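Local coordinates for SSO1986 (Sulfolobus solfataricus, PDB 2X5Q), which is a Cmr7 subunit of the CMR ribonucleoprotein complex, part of a CRISPR system that defends the cell against viruses and other mobile genetic elements, at residues I16-S21 with V144-D149; I56-G61 with K105-R110; I64-G69 with Y188-S193. All coordinates share one frame; numbering follows the deposited sequence.

Contact 1. Residues I16-S21 with V144-D149; sequences ITNSIS and VSLDRD
Asn18 meets the loop before helix 148-162 with its side-chain amide. Its ND2 gives a hydrogen bond to Ser145 O at 3.3 Å, with an N-H...O angle of 162°. The acceptor lies close to the amide plane, while ND2 sits above the plane of the Ser145 carbonyl. Asp147 N approaches Asn18 OD1, but the placing of OD1 is less sure, which leaves this second bond doubtful. CG of Asn18 stands anti to its own carbonyl carbon (chi1 -74°), and the amide reaches across to the other backbone.

The close packing is on the Leu146 side. Leu146 CD2 lies 3.7 Å from Thr17 C, and its CD1 meets Ile16 CG2 at 4.1 Å. Ile154 and Phe186 also pack against both Ile16 and Leu146. The other side is looser: the Ser145 and Asp147 side chains lie on the solvent side and add little; these residues take part through their backbones.

Thr17 to Ile20 form a type I beta turn. Thr17 OG1 accepts from Ser19 N at 3.0 Å, which makes an ST turn. Asp147 is the N-cap of helix 148-162; its OD2 takes Val150 N and, weakly, Asp149 N. The arrangement is a beta turn packed beside a capped helix N terminus.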
ATOM      1  N   ILE A  16     -14.427   4.621  -8.372  1.00 25.73           N
ATOM      2  CA  ILE A  16     -15.235   5.628  -9.058  1.00 26.95           C
ATOM      3  C   ILE A  16     -14.306   6.540  -9.872  1.00 28.22           C
ATOM      4  O   ILE A  16     -13.599   7.394  -9.308  1.00 28.93           O
ATOM      5  CB  ILE A  16     -16.073   6.432  -8.048  1.00 26.94           C
ATOM      6  CG1 ILE A  16     -16.940   5.484  -7.207  1.00 26.66           C
ATOM      7  CG2 ILE A  16     -16.950   7.485  -8.750  1.00 28.18           C
ATOM      8  CD1 ILE A  16     -17.982   4.725  -7.993  1.00 27.14           C
ATOM      9  N   THR A  17     -14.281   6.330 -11.191  1.00 28.50           N
ATOM     10  CA  THR A  17     -13.465   7.129 -12.106  1.00 29.16           C
ATOM     11  C   THR A  17     -14.332   7.706 -13.205  1.00 30.08           C
ATOM     12  O   THR A  17     -15.491   7.345 -13.316  1.00 29.04           O
ATOM     13  CB  THR A  17     -12.394   6.285 -12.819  1.00 29.04           C
ATOM     14  OG1 THR A  17     -13.023   5.474 -13.809  1.00 31.67           O
ATOM     15  CG2 THR A  17     -11.627   5.401 -11.853  1.00 29.52           C
ATOM     16  N   ASN A  18     -13.734   8.546 -14.064  1.00 31.29           N
ATOM     17  CA  ASN A  18     -14.414   9.065 -15.255  1.00 33.36           C
ATOM     18  C   ASN A  18     -14.744   8.026 -16.329  1.00 34.47           C
ATOM     19  O   ASN A  18     -15.451   8.363 -17.282  1.00 36.22           O
ATOM     20  CB  ASN A  18     -13.590  10.175 -15.934  1.00 34.94           C
ATOM     21  CG  ASN A  18     -13.617  11.479 -15.168  1.00 35.52           C
ATOM     22  OD1 ASN A  18     -14.686  12.028 -14.895  1.00 35.89           O
ATOM     23  ND2 ASN A  18     -12.435  11.997 -14.835  1.00 34.96           N
ATOM     24  N   SER A  19     -14.238   6.794 -16.207  1.00 33.30           N
ATOM     25  CA  SER A  19     -14.407   5.798 -17.271  1.00 34.80           C
ATOM     26  C   SER A  19     -15.344   4.626 -16.975  1.00 34.45           C
ATOM     27  O   SER A  19     -15.565   3.771 -17.849  1.00 35.44           O
ATOM     28  CB  SER A  19     -13.040   5.266 -17.695  1.00 35.01           C
ATOM     29  OG  SER A  19     -12.266   6.322 -18.227  1.00 36.29           O
ATOM     30  N   ILE A  20     -15.901   4.574 -15.770  1.00 33.01           N
ATOM     31  CA  ILE A  20     -16.775   3.464 -15.422  1.00 33.07           C
ATOM     32  C   ILE A  20     -18.114   3.640 -16.131  1.00 35.03           C
ATOM     33  O   ILE A  20     -18.526   4.755 -16.452  1.00 35.22           O
ATOM     34  CB  ILE A  20     -16.941   3.296 -13.890  1.00 30.90           C
ATOM     35  CG1 ILE A  20     -17.824   4.395 -13.295  1.00 29.91           C
ATOM     36  CG2 ILE A  20     -15.559   3.271 -13.209  1.00 29.12           C
ATOM     37  CD1 ILE A  20     -18.123   4.202 -11.830  1.00 28.72           C
ATOM     38  N   SER A  21     -18.769   2.524 -16.402  1.00 36.71           N
ATOM     39  CA  SER A  21     -20.074   2.540 -17.056  1.00 39.21           C
ATOM     40  C   SER A  21     -20.880   1.353 -16.581  1.00 39.81           C
ATOM     41  O   SER A  21     -20.328   0.283 -16.319  1.00 39.56           O
ATOM     42  CB  SER A  21     -19.916   2.475 -18.577  1.00 41.08           C
ATOM     43  OG  SER A  21     -19.292   1.264 -18.966  1.00 41.84           O
ATOM     44  N   VAL A 144      -6.757  13.445 -10.666  1.00 32.31           N
ATOM     45  CA  VAL A 144      -7.925  13.606 -11.516  1.00 33.53           C
ATOM     46  C   VAL A 144      -9.152  13.863 -10.655  1.00 33.54           C
ATOM     47  O   VAL A 144      -9.314  13.263  -9.599  1.00 31.12           O
ATOM     48  CB  VAL A 144      -8.152  12.357 -12.395  1.00 32.72           C
ATOM     49  CG1 VAL A 144      -9.306  12.602 -13.377  1.00 33.87           C
ATOM     50  CG2 VAL A 144      -6.853  12.006 -13.170  1.00 32.67           C
ATOM     51  N   SER A 145      -9.994  14.799 -11.088  1.00 36.20           N
ATOM     52  CA  SER A 145     -11.307  14.973 -10.466  1.00 36.75           C
ATOM     53  C   SER A 145     -12.375  14.536 -11.461  1.00 37.08           C
ATOM     54  O   SER A 145     -12.120  14.429 -12.659  1.00 37.47           O
ATOM     55  CB  SER A 145     -11.511  16.420 -10.035  1.00 38.78           C
ATOM     56  OG  SER A 145     -11.623  17.250 -11.168  1.00 42.09           O
ATOM     57  N   LEU A 146     -13.570  14.252 -10.964  1.00 37.79           N
ATOM     58  CA  LEU A 146     -14.658  13.831 -11.849  1.00 38.50           C
ATOM     59  C   LEU A 146     -15.147  15.011 -12.688  1.00 41.38           C
ATOM     60  O   LEU A 146     -15.433  16.082 -12.155  1.00 42.62           O
ATOM     61  CB  LEU A 146     -15.831  13.247 -11.064  1.00 37.40           C
ATOM     62  CG  LEU A 146     -15.708  11.833 -10.505  1.00 35.64           C
ATOM     63  CD1 LEU A 146     -17.079  11.338 -10.102  1.00 36.58           C
ATOM     64  CD2 LEU A 146     -15.063  10.863 -11.500  1.00 36.02           C
ATOM     65  N   ASP A 147     -15.236  14.805 -14.001  1.00 42.96           N
ATOM     66  CA  ASP A 147     -15.961  15.731 -14.862  1.00 45.86           C
ATOM     67  C   ASP A 147     -17.413  15.794 -14.365  1.00 46.46           C
ATOM     68  O   ASP A 147     -17.973  14.783 -13.916  1.00 44.48           O
ATOM     69  CB  ASP A 147     -15.863  15.285 -16.327  1.00 47.01           C
ATOM     70  CG  ASP A 147     -16.780  16.070 -17.246  1.00 49.90           C
ATOM     71  OD1 ASP A 147     -16.295  16.936 -18.008  1.00 52.32           O
ATOM     72  OD2 ASP A 147     -17.996  15.807 -17.213  1.00 50.81           O
ATOM     73  N   ARG A 148     -18.010  16.979 -14.402  1.00 48.85           N
ATOM     74  CA  ARG A 148     -19.314  17.176 -13.761  1.00 49.22           C
ATOM     75  C   ARG A 148     -20.472  16.541 -14.519  1.00 49.01           C
ATOM     76  O   ARG A 148     -21.456  16.139 -13.895  1.00 47.56           O
ATOM     77  CB  ARG A 148     -19.576  18.661 -13.500  1.00 52.37           C
ATOM     78  CG  ARG A 148     -18.826  19.152 -12.284  1.00 52.90           C
ATOM     79  CD  ARG A 148     -18.967  20.650 -12.043  1.00 56.46           C
ATOM     80  NE  ARG A 148     -17.942  21.088 -11.092  1.00 57.65           N
ATOM     81  CZ  ARG A 148     -17.935  22.244 -10.433  1.00 60.59           C
ATOM     82  NH1 ARG A 148     -18.913  23.137 -10.596  1.00 64.27           N
ATOM     83  NH2 ARG A 148     -16.927  22.510  -9.603  1.00 60.45           N
ATOM     84  N   ASP A 149     -20.362  16.455 -15.846  1.00 50.24           N
ATOM     85  CA  ASP A 149     -21.317  15.686 -16.643  1.00 50.52           C
ATOM     86  C   ASP A 149     -21.182  14.196 -16.307  1.00 47.31           C
ATOM     87  O   ASP A 149     -22.181  13.537 -16.062  1.00 45.50           O
ATOM     88  CB  ASP A 149     -21.121  15.879 -18.146  1.00 53.07           C
ATOM     89  CG  ASP A 149     -21.363  17.307 -18.603  1.00 56.75           C
ATOM     90  OD1 ASP A 149     -22.417  17.891 -18.252  1.00 57.65           O
ATOM     91  OD2 ASP A 149     -20.501  17.830 -19.337  1.00 58.05           O
TER

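Contact 2. Residues I56-G61 with K105-R110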
ATOM      1  N   ILE A  56     -17.032   5.532   2.227  1.00 25.02           N
ATOM      2  CA  ILE A  56     -16.217   5.520   1.032  1.00 24.67           C
ATOM      3  C   ILE A  56     -14.803   5.063   1.401  1.00 24.57           C
ATOM      4  O   ILE A  56     -14.203   5.588   2.329  1.00 24.93           O
ATOM      5  CB  ILE A  56     -16.146   6.921   0.380  1.00 25.79           C
ATOM      6  CG1 ILE A  56     -17.516   7.355  -0.156  1.00 27.15           C
ATOM      7  CG2 ILE A  56     -15.135   6.935  -0.789  1.00 24.16           C
ATOM      8  CD1 ILE A  56     -18.236   8.328   0.706  1.00 28.76           C
ATOM      9  N   LEU A  57     -14.278   4.081   0.673  1.00 23.97           N
ATOM     10  CA  LEU A  57     -12.914   3.608   0.927  1.00 23.68           C
ATOM     11  C   LEU A  57     -11.887   4.408   0.130  1.00 23.06           C
ATOM     12  O   LEU A  57     -12.012   4.561  -1.086  1.00 23.15           O
ATOM     13  CB  LEU A  57     -12.801   2.116   0.622  1.00 22.96           C
ATOM     14  CG  LEU A  57     -11.462   1.468   0.974  1.00 23.55           C
ATOM     15  CD1 LEU A  57     -11.253   1.447   2.482  1.00 22.49           C
ATOM     16  CD2 LEU A  57     -11.416   0.066   0.367  1.00 22.51           C
ATOM     17  N   VAL A  58     -10.863   4.894   0.825  1.00 23.93           N
ATOM     18  CA  VAL A  58      -9.763   5.623   0.207  1.00 24.17           C
ATOM     19  C   VAL A  58      -8.572   4.681   0.207  1.00 24.64           C
ATOM     20  O   VAL A  58      -8.040   4.342   1.255  1.00 25.38           O
ATOM     21  CB  VAL A  58      -9.406   6.910   0.989  1.00 25.24           C
ATOM     22  CG1 VAL A  58      -8.275   7.714   0.259  1.00 24.40           C
ATOM     23  CG2 VAL A  58     -10.660   7.750   1.195  1.00 25.25           C
ATOM     24  N   LEU A  59      -8.180   4.229  -0.972  1.00 25.24           N
ATOM     25  CA  LEU A  59      -7.064   3.301  -1.086  1.00 25.60           C
ATOM     26  C   LEU A  59      -5.790   4.080  -1.359  1.00 25.72           C
ATOM     27  O   LEU A  59      -5.529   4.444  -2.496  1.00 25.78           O
ATOM     28  CB  LEU A  59      -7.353   2.312  -2.207  1.00 26.14           C
ATOM     29  CG  LEU A  59      -6.780   0.917  -2.055  1.00 27.37           C
ATOM     30  CD1 LEU A  59      -7.401   0.266  -0.828  1.00 29.27           C
ATOM     31  CD2 LEU A  59      -7.060   0.113  -3.338  1.00 27.73           C
ATOM     32  N   THR A  60      -5.003   4.345  -0.316  1.00 26.00           N
ATOM     33  CA  THR A  60      -3.756   5.112  -0.469  1.00 26.58           C
ATOM     34  C   THR A  60      -2.614   4.189  -0.937  1.00 26.33           C
ATOM     35  O   THR A  60      -2.682   2.989  -0.763  1.00 26.36           O
ATOM     36  CB  THR A  60      -3.374   5.889   0.839  1.00 27.66           C
ATOM     37  OG1 THR A  60      -3.112   4.971   1.903  1.00 29.00           O
ATOM     38  CG2 THR A  60      -4.519   6.819   1.285  1.00 27.79           C
ATOM     39  N   GLY A  61      -1.565   4.755  -1.526  1.00 26.75           N
ATOM     40  CA  GLY A  61      -0.486   3.948  -2.115  1.00 27.03           C
ATOM     41  C   GLY A  61      -0.880   3.219  -3.400  1.00 26.33           C
ATOM     42  O   GLY A  61      -0.165   2.307  -3.834  1.00 27.57           O
ATOM     43  N   LYS A 105      -9.762  -0.643  10.844  1.00 33.67           N
ATOM     44  CA  LYS A 105      -8.429  -0.615  10.257  1.00 33.17           C
ATOM     45  C   LYS A 105      -8.438   0.082   8.898  1.00 30.73           C
ATOM     46  O   LYS A 105      -7.408   0.588   8.433  1.00 30.14           O
ATOM     47  CB  LYS A 105      -7.906  -2.053  10.089  1.00 33.68           C
ATOM     48  CG  LYS A 105      -6.605  -2.310  10.764  1.00 36.64           C
ATOM     49  CD  LYS A 105      -6.004  -3.672  10.385  1.00 35.96           C
ATOM     50  CE  LYS A 105      -4.543  -3.542  10.140  1.00 35.12           C
ATOM     51  NZ  LYS A 105      -3.871  -2.687  11.166  1.00 34.67           N
ATOM     52  N   LEU A 106      -9.598   0.098   8.254  1.00 29.32           N
ATOM     53  CA  LEU A 106      -9.703   0.614   6.900  1.00 27.66           C
ATOM     54  C   LEU A 106      -9.836   2.120   6.857  1.00 27.50           C
ATOM     55  O   LEU A 106     -10.356   2.739   7.797  1.00 27.65           O
ATOM     56  CB  LEU A 106     -10.893  -0.008   6.181  1.00 26.99           C
ATOM     57  CG  LEU A 106     -10.709  -1.465   5.775  1.00 27.33           C
ATOM     58  CD1 LEU A 106     -12.022  -2.026   5.236  1.00 25.83           C
ATOM     59  CD2 LEU A 106      -9.546  -1.581   4.761  1.00 25.50           C
ATOM     60  N   TYR A 107      -9.380   2.694   5.743  1.00 26.31           N
ATOM     61  CA  TYR A 107      -9.450   4.137   5.524  1.00 26.55           C
ATOM     62  C   TYR A 107     -10.793   4.504   4.879  1.00 25.92           C
ATOM     63  O   TYR A 107     -10.895   4.723   3.660  1.00 25.36           O
ATOM     64  CB  TYR A 107      -8.268   4.598   4.680  1.00 25.98           C
ATOM     65  CG  TYR A 107      -8.088   6.100   4.556  1.00 26.27           C
ATOM     66  CD1 TYR A 107      -8.897   6.999   5.247  1.00 27.26           C
ATOM     67  CD2 TYR A 107      -7.053   6.621   3.784  1.00 26.42           C
ATOM     68  CE1 TYR A 107      -8.706   8.354   5.142  1.00 28.22           C
ATOM     69  CE2 TYR A 107      -6.865   7.984   3.667  1.00 25.93           C
ATOM     70  CZ  TYR A 107      -7.699   8.843   4.331  1.00 27.49           C
ATOM     71  OH  TYR A 107      -7.525  10.196   4.242  1.00 28.50           O
ATOM     72  N   ILE A 108     -11.818   4.583   5.728  1.00 26.34           N
ATOM     73  CA  ILE A 108     -13.184   4.816   5.284  1.00 26.16           C
ATOM     74  C   ILE A 108     -13.564   6.249   5.655  1.00 27.19           C
ATOM     75  O   ILE A 108     -13.390   6.651   6.802  1.00 28.43           O
ATOM     76  CB  ILE A 108     -14.157   3.791   5.950  1.00 26.24           C
ATOM     77  CG1 ILE A 108     -13.841   2.350   5.508  1.00 25.46           C
ATOM     78  CG2 ILE A 108     -15.614   4.139   5.653  1.00 27.02           C
ATOM     79  CD1 ILE A 108     -14.613   1.247   6.326  1.00 26.90           C
ATOM     80  N   ILE A 109     -14.066   7.027   4.699  1.00 26.86           N
ATOM     81  CA  ILE A 109     -14.556   8.376   4.999  1.00 28.22           C
ATOM     82  C   ILE A 109     -16.079   8.481   4.882  1.00 28.68           C
ATOM     83  O   ILE A 109     -16.728   7.597   4.319  1.00 26.90           O
ATOM     84  CB  ILE A 109     -13.870   9.459   4.124  1.00 27.75           C
ATOM     85  CG1 ILE A 109     -14.030   9.149   2.641  1.00 26.24           C
ATOM     86  CG2 ILE A 109     -12.390   9.548   4.480  1.00 29.14           C
ATOM     87  CD1 ILE A 109     -13.759  10.330   1.752  1.00 27.86           C
ATOM     88  N   ARG A 110     -16.632   9.563   5.442  1.00 30.83           N
ATOM     89  CA  ARG A 110     -18.075   9.759   5.550  1.00 32.62           C
ATOM     90  C   ARG A 110     -18.663   8.539   6.262  1.00 33.20           C
ATOM     91  O   ARG A 110     -19.596   7.915   5.769  1.00 32.41           O
ATOM     92  CB  ARG A 110     -18.729   9.929   4.176  1.00 32.49           C
ATOM     93  CG  ARG A 110     -18.096  10.981   3.273  1.00 33.65           C
ATOM     94  CD  ARG A 110     -18.416  12.355   3.742  1.00 37.81           C
ATOM     95  NE  ARG A 110     -17.879  13.390   2.850  1.00 38.71           N
ATOM     96  CZ  ARG A 110     -18.588  14.169   2.027  1.00 39.37           C
ATOM     97  NH1 ARG A 110     -19.911  14.054   1.910  1.00 39.37           N
ATOM     98  NH2 ARG A 110     -17.949  15.080   1.292  1.00 40.34           N
TER
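Ile56 and Ile109 face each other as an antiparallel hydrogen-bonded pair in a mixed sheet, and Leu57 with Ile108 is the next, non-hydrogen-bonded pair. Strand 108-109 is a short partner of strand 52-60, whose Leu57 and Leu59 also bond through the backbone to strand 80-86.

Three backbone hydrogen bonds join the segments. Ile56 N gives to Ile109 O at 3.0 Å. Ile109 N returns to Ile56 O at 2.8 Å, in the carbonyl plane. Val58 N gives to Tyr107 O at 2.8 Å, and this bond is nearly straight at 172°. Tyr107 is the centre of an inverse gamma turn, closed by a weak bond from Ile108 N to Leu106 O. A CA-H...O contact runs from Ile108 CA to Ile56 O.

The aromatic contact is made by Tyr107. Val58 CB lies over one face of the ring, 3.8 Å from the centroid, as a CH-pi contact. Thr60 CG2 comes in at the edge, 3.5 Å from Tyr107 CE2. The ring gets there because its CG is anti to the backbone N (chi1 -171°).

Apolar packing follows on both faces. With Ile56 and Ile109, Val58 CG2 meets Ile109 CG1 at 3.9 Å, and Ile56 CD1 lies along the aliphatic part of Arg110. With Leu57 and Ile108, Leu57 CD1 reaches Leu106 CB at 4.0 Å, and Phe120 packs on both leucines.

Lys105 forms salt bridges with Asp76 and Asp79 of the second subunit, whose Pro77 packs on Thr60 and Tyr107, while Arg110 makes long, weak ion pairs with Asp181 and Glu184 of its own chain. The two segments are thus held by backbone bonds and apolar or aromatic packing, and the charge of Lys105 serves the subunit interface.

Contact 3. Residues I64-G69 with Y188-S193; sequences IDESTG and YYSIKS
Ile64 is bridged to Ser190 by a single beta bridge with the bonding pattern of parallel strands. Ile64 N gives to Tyr189 O at 3.0 Å, in the carbonyl plane. Ile191 N gives to Ile64 O at 2.9 Å, from above that carbonyl's plane. The bridge ties together two separate two-stranded antiparallel sheets, 62-65 with 70-73 and 188-193 with 139-144.

The side chains of Glu66 and Tyr188 make the polar link. Tyr188 OH gives a short hydrogen bond of 2.6 Å to Glu66 OE1. The carboxylate oxygen sits at the edge of the ring, in its plane. The hydroxyl in turn meets OE1 from above the carboxylate plane, and the two planes are 61° apart. Glu66 reaches this far because its chain is extended, with CG anti to the backbone N (chi1 -164°). Tyr188 CB points toward segment 64-69, and a chi1 of 61° swings the ring to Ile64 and its OH to Glu66. Each group has a second partner in segment 16-21: Asn18 N bonds to Tyr188 OH, and Ser19 OG to Glu66 OE2. These bonds fix both polar ends.

Ile64 CG1 is anti to the backbone N, which leaves CG2 to approach Tyr188 CD1 obliquely at 3.7 Å. Ile191 CG2 lies 3.6 Å from Ile64 O.

After the bridge the chain turns. Asp65 OD1 accepts from Thr68 N, an Asx motif, and also takes Ser67 OG on its syn lone pair.

One water spans the segments: it accepts from Glu66 N at 2.9 Å and donates to Ile191 O at 2.6 Å.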
ATOM      1  N   ILE A  64      -4.911   4.208 -10.448  1.00 25.71           N
ATOM      2  CA  ILE A  64      -5.685   3.357 -11.348  1.00 26.10           C
ATOM      3  C   ILE A  64      -5.200   3.567 -12.776  1.00 27.29           C
ATOM      4  O   ILE A  64      -4.863   4.681 -13.185  1.00 28.07           O
ATOM      5  CB  ILE A  64      -7.222   3.571 -11.183  1.00 25.47           C
ATOM      6  CG1 ILE A  64      -8.023   2.536 -11.994  1.00 25.82           C
ATOM      7  CG2 ILE A  64      -7.647   4.976 -11.574  1.00 26.05           C
ATOM      8  CD1 ILE A  64      -9.508   2.409 -11.526  1.00 25.09           C
ATOM      9  N   ASP A  65      -5.071   2.467 -13.509  1.00 28.38           N
ATOM     10  CA  ASP A  65      -4.842   2.532 -14.945  1.00 30.13           C
ATOM     11  C   ASP A  65      -6.252   2.721 -15.475  1.00 31.29           C
ATOM     12  O   ASP A  65      -7.031   1.759 -15.576  1.00 31.21           O
ATOM     13  CB  ASP A  65      -4.206   1.232 -15.454  1.00 31.05           C
ATOM     14  CG  ASP A  65      -4.104   1.175 -16.971  1.00 32.58           C
ATOM     15  OD1 ASP A  65      -4.916   1.820 -17.673  1.00 31.76           O
ATOM     16  OD2 ASP A  65      -3.206   0.459 -17.461  1.00 33.82           O
ATOM     17  N   GLU A  66      -6.599   3.968 -15.782  1.00 31.89           N
ATOM     18  CA  GLU A  66      -7.994   4.286 -16.068  1.00 32.33           C
ATOM     19  C   GLU A  66      -8.598   3.519 -17.243  1.00 33.41           C
ATOM     20  O   GLU A  66      -9.761   3.145 -17.188  1.00 33.35           O
ATOM     21  CB  GLU A  66      -8.221   5.782 -16.284  1.00 32.64           C
ATOM     22  CG  GLU A  66      -9.720   6.087 -16.171  1.00 33.57           C
ATOM     23  CD  GLU A  66     -10.047   7.551 -15.978  1.00 34.33           C
ATOM     24  OE1 GLU A  66      -9.226   8.277 -15.370  1.00 32.88           O
ATOM     25  OE2 GLU A  66     -11.145   7.957 -16.436  1.00 35.47           O
ATOM     26  N   SER A  67      -7.819   3.297 -18.289  1.00 34.66           N
ATOM     27  CA  SER A  67      -8.319   2.577 -19.449  1.00 36.51           C
ATOM     28  C   SER A  67      -8.619   1.106 -19.163  1.00 35.48           C
ATOM     29  O   SER A  67      -9.606   0.590 -19.668  1.00 36.00           O
ATOM     30  CB  SER A  67      -7.345   2.689 -20.606  1.00 38.35           C
ATOM     31  OG  SER A  67      -6.059   2.308 -20.171  1.00 41.40           O
ATOM     32  N   THR A  68      -7.780   0.439 -18.365  1.00 33.85           N
ATOM     33  CA  THR A  68      -7.988  -0.990 -18.079  1.00 33.56           C
ATOM     34  C   THR A  68      -8.915  -1.236 -16.897  1.00 31.77           C
ATOM     35  O   THR A  68      -9.605  -2.261 -16.864  1.00 31.43           O
ATOM     36  CB  THR A  68      -6.671  -1.753 -17.819  1.00 33.72           C
ATOM     37  OG1 THR A  68      -6.030  -1.236 -16.649  1.00 30.07           O
ATOM     38  CG2 THR A  68      -5.732  -1.687 -19.033  1.00 35.64           C
ATOM     39  N   GLY A  69      -8.910  -0.307 -15.939  1.00 29.87           N
ATOM     40  CA  GLY A  69      -9.725  -0.397 -14.731  1.00 28.76           C
ATOM     41  C   GLY A  69      -9.012  -1.055 -13.560  1.00 28.10           C
ATOM     42  O   GLY A  69      -9.604  -1.264 -12.504  1.00 27.30           O
ATOM     43  N   TYR A 188      -9.081  11.199  -7.686  1.00 29.37           N
ATOM     44  CA  TYR A 188      -8.230  10.020  -7.705  1.00 27.76           C
ATOM     45  C   TYR A 188      -6.957  10.280  -8.504  1.00 28.15           C
ATOM     46  O   TYR A 188      -6.814  11.313  -9.178  1.00 28.12           O
ATOM     47  CB  TYR A 188      -8.983   8.805  -8.272  1.00 26.99           C
ATOM     48  CG  TYR A 188      -9.469   8.965  -9.712  1.00 27.07           C
ATOM     49  CD1 TYR A 188      -8.761   8.423 -10.769  1.00 28.36           C
ATOM     50  CD2 TYR A 188     -10.634   9.658 -10.003  1.00 27.86           C
ATOM     51  CE1 TYR A 188      -9.198   8.569 -12.098  1.00 28.54           C
ATOM     52  CE2 TYR A 188     -11.089   9.801 -11.316  1.00 28.67           C
ATOM     53  CZ  TYR A 188     -10.362   9.255 -12.356  1.00 29.23           C
ATOM     54  OH  TYR A 188     -10.790   9.409 -13.649  1.00 29.83           O
ATOM     55  N   TYR A 189      -6.015   9.351  -8.381  1.00 27.48           N
ATOM     56  CA  TYR A 189      -4.757   9.416  -9.115  1.00 27.75           C
ATOM     57  C   TYR A 189      -4.773   8.318 -10.167  1.00 27.38           C
ATOM     58  O   TYR A 189      -5.058   7.158  -9.861  1.00 26.22           O
ATOM     59  CB  TYR A 189      -3.564   9.261  -8.168  1.00 27.58           C
ATOM     60  CG  TYR A 189      -3.281  10.523  -7.394  1.00 28.71           C
ATOM     61  CD1 TYR A 189      -2.249  11.368  -7.767  1.00 28.94           C
ATOM     62  CD2 TYR A 189      -4.069  10.884  -6.296  1.00 28.64           C
ATOM     63  CE1 TYR A 189      -1.997  12.543  -7.066  1.00 30.78           C
ATOM     64  CE2 TYR A 189      -3.816  12.055  -5.590  1.00 30.76           C
ATOM     65  CZ  TYR A 189      -2.786  12.869  -5.984  1.00 31.03           C
ATOM     66  OH  TYR A 189      -2.544  14.019  -5.309  1.00 34.31           O
ATOM     67  N   SER A 190      -4.548   8.699 -11.417  1.00 28.34           N
ATOM     68  CA  SER A 190      -4.450   7.715 -12.487  1.00 28.51           C
ATOM     69  C   SER A 190      -3.020   7.663 -12.967  1.00 28.94           C
ATOM     70  O   SER A 190      -2.306   8.667 -12.934  1.00 30.03           O
ATOM     71  CB  SER A 190      -5.399   8.024 -13.643  1.00 29.94           C
ATOM     72  OG  SER A 190      -4.918   9.045 -14.458  1.00 30.81           O
ATOM     73  N   ILE A 191      -2.602   6.479 -13.385  1.00 28.38           N
ATOM     74  CA  ILE A 191      -1.240   6.246 -13.819  1.00 29.38           C
ATOM     75  C   ILE A 191      -1.267   5.905 -15.299  1.00 30.75           C
ATOM     76  O   ILE A 191      -2.152   5.178 -15.761  1.00 30.90           O
ATOM     77  CB  ILE A 191      -0.561   5.150 -12.963  1.00 28.54           C
ATOM     78  CG1 ILE A 191       0.898   4.945 -13.377  1.00 29.25           C
ATOM     79  CG2 ILE A 191      -1.353   3.840 -12.991  1.00 28.55           C
ATOM     80  CD1 ILE A 191       1.708   4.203 -12.321  1.00 28.06           C
ATOM     81  N   LYS A 192      -0.305   6.449 -16.031  1.00 32.50           N
ATOM     82  CA  LYS A 192      -0.220   6.279 -17.476  1.00 34.37           C
ATOM     83  C   LYS A 192       1.245   6.166 -17.895  1.00 35.20           C
ATOM     84  O   LYS A 192       2.126   6.774 -17.275  1.00 34.31           O
ATOM     85  CB  LYS A 192      -0.879   7.474 -18.175  1.00 35.72           C
ATOM     86  CG  LYS A 192      -0.767   7.432 -19.683  1.00 38.37           C
ATOM     87  CD  LYS A 192      -1.338   8.648 -20.367  1.00 41.09           C
ATOM     88  CE  LYS A 192      -1.031   8.595 -21.869  1.00 44.89           C
ATOM     89  NZ  LYS A 192      -1.618   7.356 -22.496  1.00 46.87           N
ATOM     90  N   SER A 193       1.503   5.389 -18.947  1.00 36.08           N
ATOM     91  CA  SER A 193       2.845   5.297 -19.505  1.00 37.17           C
ATOM     92  C   SER A 193       3.072   6.453 -20.473  1.00 38.50           C
ATOM     93  O   SER A 193       2.192   6.804 -21.257  1.00 39.40           O
ATOM     94  CB  SER A 193       3.068   3.959 -20.206  1.00 37.70           C
ATOM     95  OG  SER A 193       2.095   3.762 -21.204  1.00 40.26           O
TER
HETATM   96  O   HOH W   1      -4.591   5.906 -16.460  1.00 63.19           O

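How the contacts relate
From the N terminus the chain passes 16-21, 56-61 and 64-69, then 105-110, 144-149 and 188-193. Contact 2 closes first, between strands 52-60 and 108-109. Contact 1 closes later and brings the start of helix 148-162 to the loop after strand 11-15; contact 2 falls wholly within its span. Contact 3 closes last, on strand 188-193, and its span crosses both others. Contacts 1 and 3 touch through side-chain bonds and through the backbones, where Val144 N meets Tyr188 O. Contact 2 lies apart, its centre about 19 Å from that of contact 1. It adjoins contact 3 in sequence, as strand 62-65 follows strand 52-60.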